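Local coordinates for protein MdcA (Pseudomonas aeruginosa, PDB 5VIT) that probably serves as the acyl-carrier-protein transferase subunit of malonate decarboxylase, exchanging acetyl for malonyl on the carrier protein, at residues A[53-58]-A[65-70]; A[58-63]-A[313-318]; A[92-97]-A[111-116]; A[154-157]-A[163-166]; A[320-325]-A[335-340]. All blocks are in the same frame, centred on the assembly; numbering follows the deposited sequence.

From the N terminus, interaction 1 closes first, a short loop between strand 52-55 and helix 64-70 in the interior of a Rossmann-like parallel sheet. Interaction 2 shares Asn58 with it and crosses it, for 58-63 lies in the loop that interaction 1 closes while its partner, 313-318, lies some 250 residues on, in the half of the chain built around the second large sheet. Within that long span lie interaction 3, which joins helices 91-98 and 114-122, and interaction 4, the hairpin of 154-157 and 163-166. Interaction 5 follows, tying helix 319-323 to the loop 335-340. Spatially it rejoins the earlier ones: Ser336 meets Tyr164 of interaction 4, and Leu337 packs on Thr314 of interaction 2.

Interaction 1 (A[53-58]-A[65-70]); sequences VVLEGN and FLSRSL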
# COMPACT_ATOMS: atom_id res chain seq x y z
N VAL A 53 -2.28 -10.66 -48.26
CA VAL A 53 -2.03 -9.25 -48.58
C VAL A 53 -1.79 -8.44 -47.32
O VAL A 53 -2.67 -8.31 -46.47
CB VAL A 53 -3.21 -8.62 -49.36
CG1 VAL A 53 -2.93 -7.17 -49.64
CG2 VAL A 53 -3.49 -9.40 -50.65
N VAL A 54 -0.59 -7.89 -47.22
CA VAL A 54 -0.26 -6.98 -46.16
C VAL A 54 -0.77 -5.60 -46.56
O VAL A 54 -0.49 -5.13 -47.66
CB VAL A 54 1.25 -6.97 -45.90
CG1 VAL A 54 1.63 -5.79 -45.05
CG2 VAL A 54 1.67 -8.27 -45.22
N LEU A 55 -1.53 -4.96 -45.67
CA LEU A 55 -2.19 -3.68 -45.96
C LEU A 55 -2.02 -2.73 -44.78
O LEU A 55 -2.47 -3.02 -43.67
CB LEU A 55 -3.68 -3.88 -46.24
CG LEU A 55 -4.53 -2.60 -46.32
CD1 LEU A 55 -3.93 -1.56 -47.31
CD2 LEU A 55 -5.99 -2.93 -46.65
N GLU A 56 -1.40 -1.58 -45.04
CA GLU A 56 -1.03 -0.72 -43.94
C GLU A 56 -2.24 -0.04 -43.37
O GLU A 56 -2.79 0.94 -43.90
CB GLU A 56 0.03 0.28 -44.34
CG GLU A 56 1.40 -0.32 -44.12
CD GLU A 56 2.53 0.65 -44.35
OE1 GLU A 56 2.28 1.76 -44.87
OE2 GLU A 56 3.66 0.28 -44.01
N GLY A 57 -2.71 -0.74 -42.34
CA GLY A 57 -3.24 -0.17 -41.15
C GLY A 57 -2.07 -0.40 -40.21
O GLY A 57 -1.88 -1.49 -39.63
N ASN A 58 -1.22 0.62 -40.13
CA ASN A 58 -0.29 0.73 -39.03
C ASN A 58 -1.06 1.44 -37.91
O ASN A 58 -2.22 1.78 -38.10
CB ASN A 58 0.97 1.48 -39.47
CG ASN A 58 1.72 0.72 -40.55
OD1 ASN A 58 1.40 -0.43 -40.82
ND2 ASN A 58 2.72 1.35 -41.17
N PHE A 65 -5.50 5.34 -49.60
CA PHE A 65 -5.80 5.36 -51.02
C PHE A 65 -5.83 3.92 -51.54
O PHE A 65 -6.79 3.49 -52.17
CB PHE A 65 -4.80 6.21 -51.80
CG PHE A 65 -5.04 6.22 -53.28
CD1 PHE A 65 -6.33 6.32 -53.78
CD2 PHE A 65 -3.98 6.14 -54.18
CE1 PHE A 65 -6.56 6.33 -55.15
CE2 PHE A 65 -4.20 6.16 -55.54
CZ PHE A 65 -5.49 6.25 -56.03
N LEU A 66 -4.77 3.16 -51.24
CA LEU A 66 -4.70 1.74 -51.58
C LEU A 66 -5.85 0.97 -50.93
O LEU A 66 -6.45 0.08 -51.54
CB LEU A 66 -3.36 1.15 -51.13
CG LEU A 66 -2.13 1.74 -51.82
CD1 LEU A 66 -0.88 0.96 -51.42
CD2 LEU A 66 -2.32 1.74 -53.33
N SER A 67 -6.14 1.33 -49.69
CA SER A 67 -7.21 0.69 -48.95
C SER A 67 -8.60 0.95 -49.59
O SER A 67 -9.40 0.02 -49.74
CB SER A 67 -7.19 1.19 -47.50
OG SER A 67 -8.24 0.60 -46.77
N ARG A 68 -8.88 2.20 -49.95
CA ARG A 68 -10.15 2.51 -50.60
C ARG A 68 -10.21 1.94 -52.01
O ARG A 68 -11.27 1.52 -52.48
CB ARG A 68 -10.38 4.02 -50.64
CG ARG A 68 -10.52 4.65 -49.27
CD ARG A 68 -10.75 6.13 -49.39
NE ARG A 68 -9.77 6.76 -50.28
CZ ARG A 68 -8.74 7.46 -49.84
NH1 ARG A 68 -8.59 7.62 -48.54
NH2 ARG A 68 -7.88 8.02 -50.68
N SER A 69 -9.07 1.92 -52.69
CA SER A 69 -9.02 1.40 -54.06
C SER A 69 -9.22 -0.12 -54.08
O SER A 69 -9.82 -0.64 -55.01
CB SER A 69 -7.70 1.75 -54.72
OG SER A 69 -7.43 3.13 -54.61
N LEU A 70 -8.71 -0.82 -53.07
CA LEU A 70 -8.91 -2.27 -52.97
C LEU A 70 -10.39 -2.59 -52.76
O LEU A 70 -10.90 -3.59 -53.27
CB LEU A 70 -8.06 -2.86 -51.82
CG LEU A 70 -8.03 -4.38 -51.60
CD1 LEU A 70 -7.55 -5.09 -52.85
CD2 LEU A 70 -7.13 -4.76 -50.42
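The hydroxyl OG of Ser67 is hydrogen-bonded to Glu92 OE1, outside the two segments, and a methyl of the neighbouring strand packs against it: CD2 of Leu55 stands 4.2 Å from Ser67 OG. The same methyl reaches a second point of the helix, Leu70 CD2, at 4.3 Å. Ser67 and Leu70 are three residues apart and so lie close to one face of the helix, and Leu55 meets both with a single branch. Its CG is anti to the backbone N (chi1 170°), a setting that carries CD2 across to the helix. No hydrogen bond links the two segments; the contact is plain van der Waals packing in a buried setting. The polar groups find partners within their own segment or outside both. Beyond the strand, Asn58 ND2 donates to Glu56 OE2 at 3.2 Å, arriving from above the carboxylate plane, and Glu56 OE2 is also bonded to Thr172 OG1. On the helix, Phe65 O takes the backbone N of Ser69 at 2.8 Å as well as the hydroxyl of that residue. Strand 52-55, helix 64-70 and strand 81-85 form a beta-alpha-beta unit. Val53 is bonded through its backbone to strand 81-85 and Val54 to strand 149-154, while from helix 91-98 His93 packs on Leu55 and Ser67, and Leu96 on Leu70.

Interaction 2 (A[58-63]-A[313-318]); sequences NNQKQA and GTELGM
This is a polar loop-to-loop contact, carried by one glutamine reaching from the loop after strand 52-55 of the parallel sheet to the loop after strand 308-310 of the second large sheet. Gln60 NE2 donates to Glu315 OE2 at 3.0 Å, with a nearly straight N-H...O angle of 168°. The carboxylate oxygen lies in the plane of the Gln60 amide, whereas the amide meets the anti side of OE2, somewhat out of the carboxylate plane. The two side chains cross at about a right angle, their flat ends turned 53° apart. Gln60 CG lies beside its own backbone N and the chain bends further on, so that the amide is set against the 313-315 backbone: CD is 3.2 Å from Thr314 O, and OE1 is 3.5 Å from Gly313 CA. Glu315 also begins a type II turn, closed by Met318 N bonding to Glu315 O at 2.9 Å. A malonate ion, probably from the crystallisation liquor, is hydrogen-bonded to Asn59 ND2 and lies about 5 Å from the Gln60 side chain. Arg341 NH2 bonds Gln60 OE1, Asn292 OD1 bonds Gln60 NE2, and Thr227 OG1 and Phe226 N bond Glu315; with donors and acceptors so assigned, the amide has one consistent orientation.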
# COMPACT_ATOMS: atom_id res chain seq x y z
N ASN A 58 -1.22 0.62 -40.13
CA ASN A 58 -0.29 0.73 -39.03
C ASN A 58 -1.06 1.44 -37.91
O ASN A 58 -2.22 1.78 -38.10
CB ASN A 58 0.97 1.48 -39.47
CG ASN A 58 1.72 0.72 -40.55
OD1 ASN A 58 1.40 -0.43 -40.82
ND2 ASN A 58 2.72 1.35 -41.17
N ASN A 59 -0.46 1.60 -36.74
CA ASN A 59 -1.13 2.31 -35.67
C ASN A 59 -1.53 3.73 -36.09
O ASN A 59 -2.61 4.20 -35.75
CB ASN A 59 -0.27 2.38 -34.42
CG ASN A 59 -0.34 1.12 -33.59
OD1 ASN A 59 -1.21 0.26 -33.79
ND2 ASN A 59 0.56 1.02 -32.62
N GLN A 60 -0.66 4.39 -36.84
CA GLN A 60 -0.90 5.78 -37.21
C GLN A 60 -1.04 5.94 -38.73
O GLN A 60 -2.09 6.35 -39.23
CB GLN A 60 0.21 6.66 -36.64
CG GLN A 60 0.26 6.63 -35.11
CD GLN A 60 1.60 6.12 -34.51
OE1 GLN A 60 2.36 5.38 -35.15
NE2 GLN A 60 1.87 6.52 -33.26
N LYS A 61 0.02 5.61 -39.46
CA LYS A 61 0.03 5.66 -40.92
C LYS A 61 -1.01 4.72 -41.58
O LYS A 61 -1.02 3.52 -41.31
CB LYS A 61 1.44 5.31 -41.41
CG LYS A 61 1.78 5.78 -42.81
CD LYS A 61 2.29 4.67 -43.71
CE LYS A 61 3.57 4.02 -43.18
NZ LYS A 61 4.80 4.56 -43.79
N GLN A 62 -1.88 5.26 -42.43
CA GLN A 62 -2.79 4.42 -43.22
C GLN A 62 -2.50 4.58 -44.71
O GLN A 62 -2.39 5.71 -45.20
CB GLN A 62 -4.27 4.76 -42.96
CG GLN A 62 -4.65 4.90 -41.50
CD GLN A 62 -4.43 3.63 -40.71
OE1 GLN A 62 -4.88 2.55 -41.12
NE2 GLN A 62 -3.73 3.74 -39.58
N ALA A 63 -2.36 3.47 -45.42
CA ALA A 63 -2.34 3.50 -46.89
C ALA A 63 -3.78 3.53 -47.41
O ALA A 63 -4.25 2.58 -48.05
CB ALA A 63 -1.59 2.31 -47.46
N GLY A 313 6.40 4.96 -33.91
CA GLY A 313 5.85 5.70 -35.02
C GLY A 313 5.85 7.17 -34.67
O GLY A 313 6.72 7.63 -33.90
N THR A 314 4.89 7.91 -35.21
CA THR A 314 4.80 9.33 -34.90
C THR A 314 3.38 9.75 -34.59
O THR A 314 2.41 9.14 -35.04
CB THR A 314 5.31 10.21 -36.06
OG1 THR A 314 5.39 11.57 -35.60
CG2 THR A 314 4.39 10.13 -37.26
N GLU A 315 3.30 10.83 -33.83
CA GLU A 315 2.03 11.42 -33.46
C GLU A 315 1.85 12.72 -34.25
O GLU A 315 2.64 13.65 -34.09
CB GLU A 315 1.97 11.66 -31.95
CG GLU A 315 1.69 10.39 -31.18
CD GLU A 315 0.35 9.79 -31.58
OE1 GLU A 315 -0.63 10.55 -31.62
OE2 GLU A 315 0.28 8.58 -31.86
N LEU A 316 0.82 12.75 -35.09
CA LEU A 316 0.60 13.86 -36.00
C LEU A 316 0.71 15.20 -35.31
O LEU A 316 0.02 15.46 -34.32
CB LEU A 316 -0.77 13.74 -36.67
CG LEU A 316 -1.09 14.77 -37.76
CD1 LEU A 316 -0.01 14.73 -38.83
CD2 LEU A 316 -2.47 14.51 -38.36
N GLY A 317 1.60 16.04 -35.85
CA GLY A 317 1.82 17.38 -35.35
C GLY A 317 3.06 17.51 -34.50
O GLY A 317 3.47 18.62 -34.16
N MET A 318 3.66 16.38 -34.16
CA MET A 318 4.87 16.42 -33.35
C MET A 318 6.14 16.55 -34.22
O MET A 318 7.23 16.83 -33.69
CB MET A 318 4.95 15.17 -32.46
CG MET A 318 3.95 15.16 -31.31
SD MET A 318 4.37 16.40 -30.09
CE MET A 318 5.83 15.70 -29.31

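Interaction 3 (A[92-97]-A[111-116]); sequences EHLDLF and GPQSLR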
# COMPACT_ATOMS: atom_id res chain seq x y z
N GLU A 92 -13.00 0.84 -44.65
CA GLU A 92 -12.73 0.06 -45.87
C GLU A 92 -12.06 -1.27 -45.56
O GLU A 92 -12.11 -2.21 -46.38
CB GLU A 92 -11.83 0.81 -46.85
CG GLU A 92 -11.85 2.30 -46.74
CD GLU A 92 -10.92 2.79 -45.66
OE1 GLU A 92 -9.69 2.75 -45.85
OE2 GLU A 92 -11.45 3.21 -44.62
N HIS A 93 -11.38 -1.34 -44.42
CA HIS A 93 -10.66 -2.54 -44.03
C HIS A 93 -11.65 -3.68 -43.85
O HIS A 93 -11.46 -4.78 -44.40
CB HIS A 93 -9.87 -2.28 -42.74
CG HIS A 93 -8.77 -1.28 -42.89
ND1 HIS A 93 -8.16 -0.68 -41.81
CD2 HIS A 93 -8.16 -0.79 -43.99
CE1 HIS A 93 -7.21 0.14 -42.24
NE2 HIS A 93 -7.19 0.10 -43.56
N LEU A 94 -12.72 -3.42 -43.11
CA LEU A 94 -13.72 -4.45 -42.89
C LEU A 94 -14.75 -4.50 -44.03
O LEU A 94 -15.42 -5.51 -44.21
CB LEU A 94 -14.41 -4.25 -41.56
CG LEU A 94 -13.46 -4.34 -40.36
CD1 LEU A 94 -14.26 -4.41 -39.09
CD2 LEU A 94 -12.54 -5.55 -40.47
N ASP A 95 -14.86 -3.41 -44.79
CA ASP A 95 -15.66 -3.44 -46.02
C ASP A 95 -15.23 -4.62 -46.91
O ASP A 95 -16.08 -5.33 -47.45
CB ASP A 95 -15.53 -2.12 -46.78
CG ASP A 95 -16.35 -0.99 -46.15
OD1 ASP A 95 -17.33 -1.29 -45.43
OD2 ASP A 95 -16.01 0.20 -46.36
N LEU A 96 -13.92 -4.85 -47.00
CA LEU A 96 -13.35 -5.95 -47.78
C LEU A 96 -14.01 -7.30 -47.49
O LEU A 96 -14.18 -8.13 -48.39
CB LEU A 96 -11.85 -6.06 -47.53
CG LEU A 96 -10.95 -4.90 -47.93
CD1 LEU A 96 -9.49 -5.19 -47.58
CD2 LEU A 96 -11.07 -4.59 -49.41
N PHE A 97 -14.39 -7.50 -46.24
CA PHE A 97 -14.94 -8.78 -45.81
C PHE A 97 -16.43 -8.84 -46.10
O PHE A 97 -16.95 -9.87 -46.56
CB PHE A 97 -14.66 -9.00 -44.32
CG PHE A 97 -13.19 -9.15 -44.00
CD1 PHE A 97 -12.38 -8.03 -43.87
CD2 PHE A 97 -12.61 -10.41 -43.89
CE1 PHE A 97 -11.02 -8.17 -43.62
CE2 PHE A 97 -11.26 -10.55 -43.62
CZ PHE A 97 -10.47 -9.43 -43.48
N GLY A 111 -9.45 -0.98 -32.76
CA GLY A 111 -9.91 -0.03 -31.77
C GLY A 111 -11.41 0.09 -31.85
O GLY A 111 -12.13 -0.59 -31.11
N PRO A 112 -11.88 0.95 -32.78
CA PRO A 112 -13.32 1.21 -33.00
C PRO A 112 -14.06 -0.01 -33.58
O PRO A 112 -15.11 -0.41 -33.05
CB PRO A 112 -13.31 2.39 -33.98
CG PRO A 112 -11.97 2.31 -34.68
CD PRO A 112 -11.02 1.78 -33.65
N GLN A 113 -13.49 -0.60 -34.63
CA GLN A 113 -14.10 -1.72 -35.34
C GLN A 113 -14.26 -3.00 -34.50
O GLN A 113 -14.58 -4.05 -35.06
CB GLN A 113 -13.26 -2.05 -36.58
CG GLN A 113 -12.93 -0.91 -37.55
CD GLN A 113 -14.12 -0.49 -38.43
OE1 GLN A 113 -14.11 0.59 -39.03
NE2 GLN A 113 -15.19 -1.30 -38.42
N SER A 114 -14.03 -2.91 -33.19
CA SER A 114 -14.08 -4.08 -32.30
C SER A 114 -15.43 -4.81 -32.39
O SER A 114 -15.47 -6.06 -32.48
CB SER A 114 -13.80 -3.67 -30.84
OG SER A 114 -14.79 -2.77 -30.35
N LEU A 115 -16.51 -4.04 -32.39
CA LEU A 115 -17.85 -4.59 -32.57
C LEU A 115 -18.04 -5.19 -33.97
O LEU A 115 -18.54 -6.31 -34.12
CB LEU A 115 -18.90 -3.52 -32.32
CG LEU A 115 -20.21 -3.99 -31.67
CD1 LEU A 115 -19.95 -4.64 -30.31
CD2 LEU A 115 -21.17 -2.81 -31.52
N ARG A 116 -17.61 -4.46 -34.99
CA ARG A 116 -17.82 -4.89 -36.37
C ARG A 116 -17.11 -6.21 -36.69
O ARG A 116 -17.67 -7.07 -37.39
CB ARG A 116 -17.39 -3.80 -37.35
CG ARG A 116 -17.81 -4.09 -38.78
CD ARG A 116 -17.89 -2.85 -39.62
NE ARG A 116 -18.25 -3.17 -41.00
CZ ARG A 116 -17.75 -2.56 -42.07
NH1 ARG A 116 -16.87 -1.58 -41.92
NH2 ARG A 116 -18.12 -2.93 -43.29
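Leu94, the first residue of 92-97 to touch the other segment, sends its side chain past those of Gln113 and Arg116, each running the opposite way. CD1 of Leu94 is 3.6 Å from Arg116 CG and 3.6 Å from Gln113 CB, and so sits among the aliphatic parts of both. Nearer the helix backbone, Leu94 CB lies over one face of the guanidinium, offset toward its rim, 3.6 Å from Arg116 NH1. Asp95 follows and supplies the charge. Its OD1 accepts from Arg116 NH2 at 2.8 Å with an N-H...O angle of 166°, a salt bridge. The carboxylate comes to the edge of the guanidinium, near its plane, yet the two planes are 64° apart, and NH2 reaches OD1 on its anti side; only this pair is a hydrogen bond, so the salt bridge is single and not two-pronged. Arg116 spans the gap because its chain is extended, with CG anti to the backbone N (chi1 -170°). Helices 91-98 and 114-122, which flank strand 102-107 in sequence, are joined here. Pro91 O takes a hydrogen bond from Arg116 NH1, so the guanidinium is bonded through two nitrogens with a face backed by Leu94, which should limit its rotation, and its nearness probably keeps the Asp95 carboxylate ionised.

Interaction 4 (A[154-157]-A[163-166]); sequences GFVA and VYTG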
# COMPACT_ATOMS: atom_id res chain seq x y z
N GLY A 154 4.01 5.98 -48.27
CA GLY A 154 5.15 6.84 -47.99
C GLY A 154 4.81 8.30 -48.27
O GLY A 154 3.75 8.60 -48.84
N PHE A 155 5.68 9.22 -47.85
CA PHE A 155 5.51 10.63 -48.20
C PHE A 155 5.95 10.92 -49.65
O PHE A 155 5.20 11.51 -50.43
CB PHE A 155 6.28 11.53 -47.24
CG PHE A 155 5.56 11.78 -45.94
CD1 PHE A 155 6.00 11.19 -44.76
CD2 PHE A 155 4.46 12.63 -45.90
CE1 PHE A 155 5.36 11.43 -43.55
CE2 PHE A 155 3.80 12.88 -44.69
CZ PHE A 155 4.26 12.27 -43.51
N VAL A 156 7.17 10.51 -50.00
CA VAL A 156 7.75 10.87 -51.28
C VAL A 156 8.43 9.68 -51.95
O VAL A 156 9.12 8.91 -51.29
CB VAL A 156 8.81 12.00 -51.13
CG1 VAL A 156 9.28 12.49 -52.49
CG2 VAL A 156 8.25 13.17 -50.32
N ALA A 157 8.24 9.55 -53.27
CA ALA A 157 9.02 8.61 -54.08
C ALA A 157 9.69 9.30 -55.26
O ALA A 157 9.21 10.33 -55.74
CB ALA A 157 8.15 7.48 -54.57
N VAL A 163 11.73 5.37 -51.69
CA VAL A 163 10.62 5.94 -50.94
C VAL A 163 11.12 6.56 -49.65
O VAL A 163 11.93 5.95 -48.92
CB VAL A 163 9.54 4.88 -50.60
CG1 VAL A 163 8.47 5.47 -49.67
CG2 VAL A 163 8.92 4.33 -51.86
N TYR A 164 10.65 7.78 -49.38
CA TYR A 164 10.86 8.43 -48.10
C TYR A 164 9.60 8.28 -47.25
O TYR A 164 8.50 8.62 -47.68
CB TYR A 164 11.20 9.91 -48.31
CG TYR A 164 11.12 10.75 -47.06
CD1 TYR A 164 12.09 10.67 -46.06
CD2 TYR A 164 10.07 11.65 -46.88
CE1 TYR A 164 12.02 11.46 -44.92
CE2 TYR A 164 10.00 12.44 -45.74
CZ TYR A 164 10.97 12.35 -44.77
OH TYR A 164 10.87 13.13 -43.64
N THR A 165 9.77 7.74 -46.04
CA THR A 165 8.64 7.55 -45.14
C THR A 165 8.75 8.42 -43.90
O THR A 165 7.76 8.58 -43.19
CB THR A 165 8.51 6.09 -44.67
OG1 THR A 165 9.78 5.62 -44.19
CG2 THR A 165 8.01 5.19 -45.78
N GLY A 166 9.94 8.95 -43.63
CA GLY A 166 10.14 9.90 -42.55
C GLY A 166 9.64 9.50 -41.16
O GLY A 166 9.87 8.37 -40.72
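A classic beta bulge in a hairpin sets this contact: Phe155 and Val156 together face one residue, Tyr164, on the opposite strand. Tyr164 O accepts from both of their amides. Phe155 N lies 2.9 Å from Tyr164 O with a bent N-H...O angle of 134°, whereas Val156 N, at 3.3 Å from Tyr164 O, is much straighter at 168° and falls on a lone pair in the carbonyl plane. In return Tyr164 N donates to Val156 O at 2.7 Å, which makes Val156 and Tyr164 a hydrogen-bonded antiparallel pair. Ala157 and Val163 come next as a non-hydrogen-bonded pair, with Ala157 CB 4.2 Å from Val163 CG2. The chain turns a corner at Phe155: strand 149-154 belongs to the Rossmann-like parallel sheet, strand 156-158 to a small three-stranded one between strands 163-164 and 192-194. The Tyr164 ring, with CG anti to the backbone N (chi1 166°), lies beside the bulge; its CD2 is 3.8 Å from Phe155 CB and 4.2 Å from Val156 CG2. Phe155 turns a ring edge to the next carbonyl, CD1 standing 3.5 Å from Thr165 O. Gly154 CA runs close past Val163 CG1 and Thr165 CG2. Beyond the strands, Tyr164 OH is hydrogen-bonded to Ser336 OG, and Thr165 OG1 to Thr169 OG1.

Interaction 5 (A[320-325]-A[335-340]); sequences GYIAQR and GSLRSN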
# COMPACT_ATOMS: atom_id res chain seq x y z
N GLY A 320 7.57 18.63 -36.44
CA GLY A 320 8.37 19.83 -36.35
C GLY A 320 9.07 19.97 -35.01
O GLY A 320 10.19 20.48 -34.93
N TYR A 321 8.40 19.54 -33.94
CA TYR A 321 9.00 19.65 -32.61
C TYR A 321 10.15 18.66 -32.46
O TYR A 321 11.22 19.00 -31.96
CB TYR A 321 7.94 19.43 -31.52
CG TYR A 321 8.49 19.20 -30.12
CD1 TYR A 321 8.84 20.27 -29.30
CD2 TYR A 321 8.63 17.92 -29.61
CE1 TYR A 321 9.31 20.07 -28.03
CE2 TYR A 321 9.11 17.70 -28.34
CZ TYR A 321 9.44 18.79 -27.55
OH TYR A 321 9.92 18.58 -26.27
N ILE A 322 9.91 17.42 -32.89
CA ILE A 322 10.94 16.39 -32.89
C ILE A 322 12.22 16.84 -33.66
O ILE A 322 13.35 16.63 -33.20
CB ILE A 322 10.41 15.08 -33.52
CG1 ILE A 322 9.36 14.43 -32.58
CG2 ILE A 322 11.58 14.13 -33.83
CD1 ILE A 322 8.51 13.36 -33.27
N ALA A 323 12.02 17.49 -34.81
CA ALA A 323 13.13 17.95 -35.64
C ALA A 323 14.00 18.98 -34.93
O ALA A 323 15.15 19.21 -35.30
CB ALA A 323 12.60 18.51 -36.95
N GLN A 324 13.45 19.60 -33.88
CA GLN A 324 14.20 20.55 -33.07
C GLN A 324 14.72 19.92 -31.79
O GLN A 324 15.31 20.61 -30.94
CB GLN A 324 13.32 21.75 -32.75
CG GLN A 324 12.73 22.37 -33.97
CD GLN A 324 13.69 23.30 -34.66
OE1 GLN A 324 14.16 24.28 -34.07
NE2 GLN A 324 14.01 23.00 -35.92
N ARG A 325 14.53 18.62 -31.64
CA ARG A 325 15.08 17.91 -30.49
C ARG A 325 15.96 16.71 -30.88
O ARG A 325 15.74 15.59 -30.39
CB ARG A 325 13.93 17.43 -29.57
CG ARG A 325 13.65 18.29 -28.35
CD ARG A 325 13.34 19.66 -28.81
NE ARG A 325 13.05 20.64 -27.77
CZ ARG A 325 12.94 21.93 -28.06
NH1 ARG A 325 13.13 22.30 -29.32
NH2 ARG A 325 12.67 22.84 -27.13
N GLY A 335 17.02 15.54 -41.16
CA GLY A 335 16.62 16.17 -39.91
C GLY A 335 15.31 15.69 -39.31
O GLY A 335 14.98 16.07 -38.18
N SER A 336 14.56 14.87 -40.04
CA SER A 336 13.28 14.38 -39.52
C SER A 336 13.41 13.03 -38.77
O SER A 336 14.39 12.29 -38.91
CB SER A 336 12.24 14.24 -40.66
OG SER A 336 12.48 13.10 -41.48
N LEU A 337 12.41 12.77 -37.94
CA LEU A 337 12.30 11.53 -37.18
C LEU A 337 12.43 10.29 -38.05
O LEU A 337 11.91 10.26 -39.17
CB LEU A 337 10.95 11.52 -36.44
CG LEU A 337 10.57 10.26 -35.68
CD1 LEU A 337 11.37 10.24 -34.40
CD2 LEU A 337 9.06 10.23 -35.42
N ARG A 338 13.14 9.28 -37.55
CA ARG A 338 13.06 7.93 -38.10
C ARG A 338 12.48 6.97 -37.06
O ARG A 338 13.18 6.43 -36.20
CB ARG A 338 14.43 7.44 -38.58
CG ARG A 338 14.54 5.92 -38.80
CD ARG A 338 14.26 5.44 -40.22
NE ARG A 338 14.48 3.99 -40.30
CZ ARG A 338 14.37 3.27 -41.42
NH1 ARG A 338 14.05 3.86 -42.56
NH2 ARG A 338 14.58 1.96 -41.39
N SER A 339 11.17 6.78 -37.14
CA SER A 339 10.50 5.80 -36.30
C SER A 339 10.79 4.43 -36.86
O SER A 339 11.24 4.31 -37.99
CB SER A 339 8.99 6.06 -36.28
OG SER A 339 8.47 5.97 -37.60
N ASN A 340 10.49 3.39 -36.08
CA ASN A 340 10.65 2.01 -36.54
C ASN A 340 9.91 1.11 -35.58
O ASN A 340 10.41 0.87 -34.47
CB ASN A 340 12.14 1.63 -36.63
CG ASN A 340 12.37 0.29 -37.32
OD1 ASN A 340 11.56 -0.64 -37.20
ND2 ASN A 340 13.48 0.18 -38.04
O HOH W 1 16.68 17.17 -36.58
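Helix 319-323 and the irregular segment 335-340 approach most closely where Ala323 passes Ser336, their CA atoms 5.3 Å apart; Ile322 and Leu337 follow at 6.6 Å between CA atoms. No direct hydrogen bond joins the backbones. One water does so instead, donating to Ala323 O at 2.9 Å and to Gly335 O at 2.6 Å, so two carbonyls that could not bond each other share a donor. Gly335 has a positive phi of 101°, and its carbonyl oxygen also lies 3.6 Å from Ala323 CB. Toward the interior the contact becomes apolar. Ile322 and Leu337 meet at two places: Ile322 CG2 touches Leu337 CB at 3.7 Å, while Ile322 CD1 reaches Leu337 CD2 at 3.8 Å. Leu337 CG is anti to its own N (chi1 174°), which carries both methyls toward the isoleucine. Pro293 also packs on Ile322. Further along, Arg338 forms a salt bridge with Asp204, and Asn340 N-caps helix 341-350 by accepting at OD1 from Phe343 N. What results is a loop between helices 319-323 and 341-350 whose later part folds back on the first helix, with a water bridge at its partly exposed edge and a small buried isoleucine-leucine pair behind it.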